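Local coordinates for protein mevalonate kinase, putative (PDB 2HFS) that probably catalyses the ATP-dependent phosphorylation of (R)-mevalonate to (R)-5-phosphomevalonate, the first of three steps leading from mevalonate to isopentenyl diphosphate, at residues 20-25 with 190-195; 91-96 with 128-133; 294-299 with 303-308. All coordinates share one frame; numbering follows the deposited sequence.

Interaction 1: 20-25 with 190-195; sequences GKVILF and LVVVGT
V22 meets L190 and V192 through purely apolar contacts, one methyl branch for each partner. CG1 of V22 lies 3.9 Å from CG2 of V192, and CG2 of V22 lies 4.0 Å from CD1 of L190. The fork of the valine therefore straddles the two residues, which are two positions apart along their strand and thus face the same way. The first torsion of V22 (-50°) decides which methyl meets which partner: CG1, anti to the carbonyl carbon, lies toward V192, and CG2, between backbone N and carbonyl carbon, lies toward L190. In V192 the branch anti to the carbonyl carbon, CG2, does the touching. A looser approach adds to this, with CD2 of L24 4.6 Å from CD2 of L190.

No hydrogen bond joins the segments. The closest CA pair, V22 and V192, is 8.4 Å apart, too far for strand pairing, so this is face packing between two sheets and not an edge. Polar groups of 20-25 have other partners: I23 N bonds to S284 OG, L24 O to K282 NZ, and K21 NZ forms a salt bridge with D158.

Backbone bonds place strand 17-25 against strand 36-52, where V22 pairs with A39, and L24 and F25 both face I37 in a classic beta bulge. Strand 188-194 belongs to the other sheet. Its L190 and V192 also touch V324, W320 and Y322 of strand 318-324, while V191 and V193 point to the opposite side, against helix 299-312.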
loop_
_atom_site.group_PDB
_atom_site.type_symbol
_atom_site.label_atom_id
_atom_site.label_comp_id
_atom_site.label_asym_id
_atom_site.label_seq_id
_atom_site.Cartn_x
_atom_site.Cartn_y
_atom_site.Cartn_z
ATOM N N GLY A 20 -3.950 -4.481 -1.567
ATOM C CA GLY A 20 -2.637 -3.995 -1.138
ATOM C C GLY A 20 -2.163 -2.815 -1.965
ATOM O O GLY A 20 -2.822 -2.432 -2.927
ATOM N N LYS A 21 -1.014 -2.252 -1.585
ATOM C CA LYS A 21 -0.512 -1.004 -2.165
ATOM C C LYS A 21 1.006 -0.981 -2.260
ATOM O O LYS A 21 1.692 -1.348 -1.307
ATOM C CB LYS A 21 -0.939 0.194 -1.293
ATOM C CG LYS A 21 -0.312 1.526 -1.752
ATOM C CD LYS A 21 0.316 2.328 -0.609
ATOM C CE LYS A 21 1.398 1.557 0.161
ATOM N NZ LYS A 21 2.118 2.421 1.136
ATOM N N VAL A 22 1.528 -0.512 -3.392
ATOM C CA VAL A 22 2.947 -0.147 -3.473
ATOM C C VAL A 22 3.075 1.259 -4.074
ATOM O O VAL A 22 2.270 1.656 -4.896
ATOM C CB VAL A 22 3.830 -1.155 -4.296
ATOM C CG1 VAL A 22 3.608 -2.596 -3.835
ATOM C CG2 VAL A 22 3.584 -1.039 -5.789
ATOM N N ILE A 23 4.083 2.005 -3.657
ATOM C CA ILE A 23 4.354 3.277 -4.308
ATOM C C ILE A 23 5.355 3.060 -5.432
ATOM O O ILE A 23 6.499 2.642 -5.194
ATOM C CB ILE A 23 4.845 4.319 -3.297
ATOM C CG1 ILE A 23 3.819 4.511 -2.188
ATOM C CG2 ILE A 23 5.072 5.642 -4.006
ATOM C CD1 ILE A 23 4.400 5.035 -0.908
ATOM N N LEU A 24 4.919 3.313 -6.664
ATOM C CA LEU A 24 5.785 3.150 -7.814
ATOM C C LEU A 24 6.715 4.338 -7.970
ATOM O O LEU A 24 7.910 4.163 -8.200
ATOM C CB LEU A 24 4.975 2.929 -9.090
ATOM C CG LEU A 24 4.242 1.594 -9.190
ATOM C CD1 LEU A 24 3.708 1.480 -10.595
ATOM C CD2 LEU A 24 5.174 0.421 -8.852
ATOM N N PHE A 25 6.157 5.536 -7.830
ATOM C CA PHE A 25 6.936 6.780 -7.876
ATOM C C PHE A 25 6.548 7.773 -6.811
ATOM O O PHE A 25 5.373 7.956 -6.527
ATOM C CB PHE A 25 6.762 7.481 -9.225
ATOM C CG PHE A 25 7.375 6.732 -10.383
ATOM C CD1 PHE A 25 8.678 7.023 -10.799
ATOM C CD2 PHE A 25 6.662 5.749 -11.050
ATOM C CE1 PHE A 25 9.254 6.347 -11.842
ATOM C CE2 PHE A 25 7.242 5.061 -12.123
ATOM C CZ PHE A 25 8.546 5.358 -12.514
ATOM N N LEU A 190 4.995 -7.536 -10.848
ATOM C CA LEU A 190 5.824 -7.000 -9.772
ATOM C C LEU A 190 6.458 -8.068 -8.893
ATOM O O LEU A 190 5.825 -9.093 -8.577
ATOM C CB LEU A 190 4.994 -6.042 -8.888
ATOM C CG LEU A 190 4.337 -4.827 -9.553
ATOM C CD1 LEU A 190 3.573 -3.967 -8.540
ATOM C CD2 LEU A 190 5.380 -3.989 -10.260
ATOM N N VAL A 191 7.701 -7.823 -8.473
ATOM C CA VAL A 191 8.280 -8.600 -7.372
ATOM C C VAL A 191 8.443 -7.582 -6.240
ATOM O O VAL A 191 9.091 -6.560 -6.419
ATOM C CB VAL A 191 9.658 -9.237 -7.704
ATOM C CG1 VAL A 191 10.159 -10.018 -6.515
ATOM C CG2 VAL A 191 9.563 -10.169 -8.906
ATOM N N VAL A 192 7.800 -7.829 -5.107
ATOM C CA VAL A 192 7.951 -6.934 -3.975
ATOM C C VAL A 192 8.715 -7.682 -2.898
ATOM O O VAL A 192 8.459 -8.867 -2.661
ATOM C CB VAL A 192 6.603 -6.416 -3.442
ATOM C CG1 VAL A 192 6.824 -5.441 -2.259
ATOM C CG2 VAL A 192 5.785 -5.758 -4.564
ATOM N N VAL A 193 9.661 -7.001 -2.258
ATOM C CA VAL A 193 10.594 -7.679 -1.332
ATOM C C VAL A 193 10.575 -7.001 0.035
ATOM O O VAL A 193 10.728 -5.781 0.124
ATOM C CB VAL A 193 12.035 -7.663 -1.909
ATOM C CG1 VAL A 193 13.017 -8.312 -0.963
ATOM C CG2 VAL A 193 12.098 -8.328 -3.275
ATOM N N GLY A 194 10.399 -7.778 1.100
ATOM C CA GLY A 194 10.438 -7.222 2.432
ATOM C C GLY A 194 11.806 -7.384 3.080
ATOM O O GLY A 194 12.397 -8.482 3.010
ATOM N N THR A 195 12.298 -6.321 3.730
ATOM C CA THR A 195 13.626 -6.341 4.359
ATOM C C THR A 195 13.559 -6.910 5.778
ATOM O O THR A 195 14.579 -7.336 6.323
ATOM C CB THR A 195 14.251 -4.922 4.437
ATOM O OG1 THR A 195 13.365 -4.065 5.163
ATOM C CG2 THR A 195 14.360 -4.246 3.051
#

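Interaction 2: 91-96 with 128-133; sequences VDLSGD and ELYQLN
The Y130 ring carries V91 over one face: CG2 stands 4.1 Å from the ring centroid and only 2° off the normal, a CH-pi contact. The other methyl of V91, CG1, lies over the phenol end of the same face, 3.4 Å from CZ of Y130 and closer still to OH. CD2 of L93 reaches OH of Y130 obliquely, at 3.5 Å. A water at the ring edge, in plane, is hydrogen-bonded to OH of Y130 at 3.0 Å and donates to D92 O, bridging the hydroxyl to the loop backbone. The V91 side chain, with CG1 anti to backbone N (178°), thus spreads both methyls along the ring.

Each segment has its own polar brace. D92 OD1 takes both S94 OG, at 2.7 Å, and S94 N, the latter closing an Asx turn. On the other side, E128 O accepts Q131 N and Q131 NE2, the side-chain N-H pointing almost straight at the oxygen (169°).

L98 of strand 97-103 and P7 also touch Y130, and L86 of helix 70-88 backs V91. The positive phi of Q131 and the bonds back into the last turn identify a Schellman motif ending helix 114-130, within the GHMP kinase N-terminal family region.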
loop_
_atom_site.group_PDB
_atom_site.type_symbol
_atom_site.label_atom_id
_atom_site.label_comp_id
_atom_site.label_asym_id
_atom_site.label_seq_id
_atom_site.Cartn_x
_atom_site.Cartn_y
_atom_site.Cartn_z
ATOM N N VAL A 91 -22.474 1.442 14.199
ATOM C CA VAL A 91 -22.741 0.050 14.498
ATOM C C VAL A 91 -22.458 -0.169 15.990
ATOM O O VAL A 91 -21.414 0.251 16.502
ATOM C CB VAL A 91 -21.884 -0.874 13.615
ATOM C CG1 VAL A 91 -22.126 -2.304 13.968
ATOM C CG2 VAL A 91 -22.170 -0.606 12.136
ATOM N N ASP A 92 -23.406 -0.820 16.662
ATOM C CA ASP A 92 -23.420 -0.995 18.115
ATOM C C ASP A 92 -23.405 -2.478 18.415
ATOM O O ASP A 92 -24.359 -3.190 18.077
ATOM C CB ASP A 92 -24.722 -0.407 18.662
ATOM C CG ASP A 92 -24.775 -0.375 20.194
ATOM O OD1 ASP A 92 -24.175 -1.244 20.868
ATOM O OD2 ASP A 92 -25.429 0.493 20.804
ATOM N N LEU A 93 -22.341 -2.937 19.061
ATOM C CA LEU A 93 -22.149 -4.356 19.320
ATOM C C LEU A 93 -22.307 -4.722 20.812
ATOM O O LEU A 93 -21.902 -5.804 21.245
ATOM C CB LEU A 93 -20.792 -4.805 18.746
ATOM C CG LEU A 93 -20.566 -4.642 17.215
ATOM C CD1 LEU A 93 -19.315 -5.390 16.761
ATOM C CD2 LEU A 93 -21.773 -5.065 16.349
ATOM N N SER A 94 -22.947 -3.840 21.578
ATOM C CA SER A 94 -23.108 -4.044 23.023
ATOM C C SER A 94 -24.091 -5.167 23.409
ATOM O O SER A 94 -23.999 -5.722 24.509
ATOM C CB SER A 94 -23.455 -2.726 23.726
ATOM O OG SER A 94 -24.707 -2.228 23.277
ATOM N N GLY A 95 -25.007 -5.517 22.506
ATOM C CA GLY A 95 -25.903 -6.663 22.705
ATOM C C GLY A 95 -25.377 -7.889 21.974
ATOM O O GLY A 95 -24.526 -8.602 22.500
ATOM N N ASP A 96 -25.904 -8.143 20.780
ATOM C CA ASP A 96 -25.355 -9.159 19.883
ATOM C C ASP A 96 -24.155 -8.577 19.164
ATOM O O ASP A 96 -24.202 -7.447 18.675
ATOM C CB ASP A 96 -26.371 -9.576 18.825
ATOM C CG ASP A 96 -27.590 -10.229 19.408
ATOM O OD1 ASP A 96 -27.516 -10.710 20.568
ATOM O OD2 ASP A 96 -28.666 -10.307 18.764
ATOM N N GLU A 128 -22.189 -4.553 3.637
ATOM C CA GLU A 128 -23.023 -5.689 3.266
ATOM C C GLU A 128 -23.985 -6.064 4.387
ATOM O O GLU A 128 -25.194 -6.112 4.178
ATOM C CB GLU A 128 -22.223 -6.921 2.854
ATOM C CG GLU A 128 -23.153 -8.053 2.435
ATOM C CD GLU A 128 -22.479 -9.279 1.865
ATOM O OE1 GLU A 128 -21.278 -9.236 1.565
ATOM O OE2 GLU A 128 -23.183 -10.304 1.708
ATOM N N LEU A 129 -23.442 -6.321 5.575
ATOM C CA LEU A 129 -24.212 -6.951 6.629
ATOM C C LEU A 129 -25.305 -6.029 7.141
ATOM O O LEU A 129 -26.409 -6.482 7.446
ATOM C CB LEU A 129 -23.300 -7.372 7.770
ATOM C CG LEU A 129 -23.909 -8.428 8.702
ATOM C CD1 LEU A 129 -23.613 -9.794 8.130
ATOM C CD2 LEU A 129 -23.283 -8.304 10.067
ATOM N N TYR A 130 -24.993 -4.735 7.207
ATOM C CA TYR A 130 -25.946 -3.713 7.641
ATOM C C TYR A 130 -26.711 -3.082 6.466
ATOM O O TYR A 130 -27.544 -2.178 6.654
ATOM C CB TYR A 130 -25.221 -2.672 8.519
ATOM C CG TYR A 130 -24.773 -3.293 9.836
ATOM C CD1 TYR A 130 -25.546 -3.168 10.982
ATOM C CD2 TYR A 130 -23.594 -4.054 9.911
ATOM C CE1 TYR A 130 -25.151 -3.767 12.190
ATOM C CE2 TYR A 130 -23.199 -4.667 11.102
ATOM C CZ TYR A 130 -23.989 -4.528 12.228
ATOM O OH TYR A 130 -23.574 -5.112 13.402
ATOM N N GLN A 131 -26.447 -3.593 5.262
ATOM C CA GLN A 131 -27.032 -3.095 4.006
ATOM C C GLN A 131 -26.997 -1.569 3.925
ATOM O O GLN A 131 -28.036 -0.907 3.811
ATOM C CB GLN A 131 -28.467 -3.623 3.791
ATOM C CG GLN A 131 -28.589 -5.114 3.517
ATOM C CD GLN A 131 -28.196 -5.498 2.110
ATOM O OE1 GLN A 131 -28.967 -5.305 1.172
ATOM N NE2 GLN A 131 -27.005 -6.068 1.963
ATOM N N LEU A 132 -25.787 -1.018 3.972
ATOM C CA LEU A 132 -25.614 0.431 4.032
ATOM C C LEU A 132 -25.458 1.015 2.644
ATOM O O LEU A 132 -25.549 2.238 2.474
ATOM C CB LEU A 132 -24.393 0.803 4.878
ATOM C CG LEU A 132 -24.344 0.264 6.310
ATOM C CD1 LEU A 132 -23.011 0.577 6.952
ATOM C CD2 LEU A 132 -25.526 0.797 7.155
ATOM N N ASN A 133 -25.209 0.139 1.665
ATOM C CA ASN A 133 -24.963 0.535 0.270
ATOM C C ASN A 133 -23.944 1.674 0.168
ATOM O O ASN A 133 -24.169 2.662 -0.543
ATOM C CB ASN A 133 -26.272 0.951 -0.424
ATOM C CG ASN A 133 -27.286 -0.179 -0.504
ATOM O OD1 ASN A 133 -28.416 -0.036 -0.033
ATOM N ND2 ASN A 133 -26.896 -1.296 -1.110
HETATM O O HOH W 1 -25.646 -4.132 15.338
#

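Interaction 3: 294-299 with 303-308; sequences ALAASS and DAIVKG
A296 and I305 make the tight part of this contact. CD1 of I305 comes within 3.9 Å of CB of A296, so the far end of the isoleucine rests on the small side chain of the strand. The isoleucine gets there because CG1 is anti to its carbonyl carbon (chi1 -58°) and the chain then runs extended to CD1. Its other branch, CG2, turns toward A294 but stays 4.9 Å from CB of A294, a looser fit. I305, A294 and A296 are all buried, and with no polar group among these side chains the packing is apolar.

The partly exposed end, at the start of the helix, is held differently. D303 N donates to S299 O at 3.3 Å, with an N-H...O angle of 153° and the donor tilted 23° from the carbonyl plane; this long bond is the i to i+4 link of the first helical turn. The CB of S299 points away from the helix segment, so its backbone oxygen, not its side chain, serves the contact. CG of D303 lies 3.6 Å from that S299 oxygen without a hydrogen bond between them. The stronger partner of this carboxylate is R321, whose NH1 forms a salt bridge with OD1. S298 sits at the N-cap position, its OG bonded to Q301 N.

Strand 291-296 runs beside strand 188-194, where A296 is backbone hydrogen-bonded to Y189. Helix 299-312 crosses one sheet face: I305 meets C273 of helix 264-275, and V306 meets I319 and R321 of strand 318-324. Strands 291-296 and 318-324 are parallel with 188-194 between them, so the helix makes a beta-alpha-beta crossover.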
loop_
_atom_site.group_PDB
_atom_site.type_symbol
_atom_site.label_atom_id
_atom_site.label_comp_id
_atom_site.label_asym_id
_atom_site.label_seq_id
_atom_site.Cartn_x
_atom_site.Cartn_y
_atom_site.Cartn_z
ATOM N N ALA A 294 10.213 -4.368 -7.748
ATOM C CA ALA A 294 10.894 -4.548 -9.034
ATOM C C ALA A 294 9.820 -4.736 -10.099
ATOM O O ALA A 294 8.778 -5.354 -9.826
ATOM C CB ALA A 294 11.817 -5.761 -8.981
ATOM N N LEU A 295 10.066 -4.203 -11.297
ATOM C CA LEU A 295 9.167 -4.436 -12.438
ATOM C C LEU A 295 9.754 -5.491 -13.370
ATOM O O LEU A 295 10.892 -5.366 -13.810
ATOM C CB LEU A 295 8.916 -3.150 -13.219
ATOM C CG LEU A 295 8.029 -3.217 -14.463
ATOM C CD1 LEU A 295 6.535 -3.500 -14.129
ATOM C CD2 LEU A 295 8.159 -1.939 -15.250
ATOM N N ALA A 296 8.968 -6.515 -13.669
ATOM C CA ALA A 296 9.395 -7.590 -14.575
ATOM C C ALA A 296 8.710 -7.405 -15.926
ATOM O O ALA A 296 7.636 -6.808 -15.999
ATOM C CB ALA A 296 9.044 -8.962 -13.983
ATOM N N ALA A 297 9.315 -7.932 -16.991
ATOM C CA ALA A 297 8.767 -7.743 -18.340
ATOM C C ALA A 297 7.635 -8.719 -18.630
ATOM O O ALA A 297 6.815 -8.481 -19.525
ATOM C CB ALA A 297 9.866 -7.875 -19.403
ATOM N N SER A 298 7.603 -9.811 -17.868
ATOM C CA SER A 298 6.644 -10.890 -18.061
ATOM C C SER A 298 6.584 -11.732 -16.792
ATOM O O SER A 298 7.303 -11.459 -15.835
ATOM C CB SER A 298 7.085 -11.771 -19.227
ATOM O OG SER A 298 8.302 -12.427 -18.921
ATOM N N SER A 299 5.737 -12.759 -16.787
ATOM C CA SER A 299 5.671 -13.690 -15.663
ATOM C C SER A 299 6.908 -14.587 -15.598
ATOM O O SER A 299 7.407 -14.898 -14.510
ATOM C CB SER A 299 4.397 -14.534 -15.749
ATOM O OG SER A 299 4.051 -15.059 -14.480
ATOM N N ASP A 303 10.008 -15.103 -12.569
ATOM C CA ASP A 303 10.545 -16.363 -12.041
ATOM C C ASP A 303 12.067 -16.337 -11.912
ATOM O O ASP A 303 12.628 -16.930 -10.991
ATOM C CB ASP A 303 10.158 -17.542 -12.935
ATOM C CG ASP A 303 8.673 -17.827 -12.926
ATOM O OD1 ASP A 303 8.013 -17.543 -11.908
ATOM O OD2 ASP A 303 8.079 -18.364 -13.891
ATOM N N ALA A 304 12.719 -15.666 -12.859
ATOM C CA ALA A 304 14.168 -15.503 -12.831
ATOM C C ALA A 304 14.585 -14.552 -11.706
ATOM O O ALA A 304 15.564 -14.808 -10.994
ATOM C CB ALA A 304 14.693 -15.011 -14.188
ATOM N N ILE A 305 13.847 -13.458 -11.543
ATOM C CA ILE A 305 14.159 -12.511 -10.471
ATOM C C ILE A 305 13.950 -13.145 -9.086
ATOM O O ILE A 305 14.804 -13.005 -8.217
ATOM C CB ILE A 305 13.369 -11.196 -10.625
ATOM C CG1 ILE A 305 13.682 -10.551 -11.980
ATOM C CG2 ILE A 305 13.679 -10.257 -9.443
ATOM C CD1 ILE A 305 12.611 -9.656 -12.502
ATOM N N VAL A 306 12.822 -13.832 -8.876
ATOM C CA VAL A 306 12.597 -14.511 -7.597
ATOM C C VAL A 306 13.662 -15.572 -7.313
ATOM O O VAL A 306 14.175 -15.639 -6.195
ATOM C CB VAL A 306 11.193 -15.117 -7.499
ATOM C CG1 VAL A 306 10.987 -15.748 -6.133
ATOM C CG2 VAL A 306 10.152 -14.031 -7.741
ATOM N N LYS A 307 13.994 -16.385 -8.320
ATOM C CA LYS A 307 15.099 -17.349 -8.213
ATOM C C LYS A 307 16.417 -16.678 -7.830
ATOM O O LYS A 307 17.138 -17.171 -6.971
ATOM C CB LYS A 307 15.300 -18.097 -9.534
ATOM C CG LYS A 307 14.531 -19.412 -9.632
ATOM C CD LYS A 307 15.286 -20.467 -10.469
ATOM C CE LYS A 307 15.143 -20.254 -11.978
ATOM N NZ LYS A 307 15.481 -21.490 -12.756
ATOM N N GLY A 308 16.721 -15.549 -8.473
ATOM C CA GLY A 308 18.000 -14.851 -8.273
ATOM C C GLY A 308 18.111 -14.201 -6.902
ATOM O O GLY A 308 19.173 -14.214 -6.271
#

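In the fold
Along the chain, interaction 2 falls between the two segments of interaction 1, and interaction 3 follows both. Interactions 1 and 3, centres 13 Å apart, meet in the four-stranded antiparallel sheet: V191 O and A294 N, 2.8 Å apart, make a probable hydrogen bond between neighbouring strands 188-194 and 291-296. The strand order of that sheet is consistent with the ferredoxin-like C-terminal half of GHMP kinases. One face of strand 188-194 takes up 20-25 and the other takes up helix 299-312. In the N-terminal half, interaction 2 lies, between centres, 34 Å from interaction 1 and 44 Å from interaction 3. Interaction 1 joins the two sheets, while interactions 2 and 3 are each local to one half.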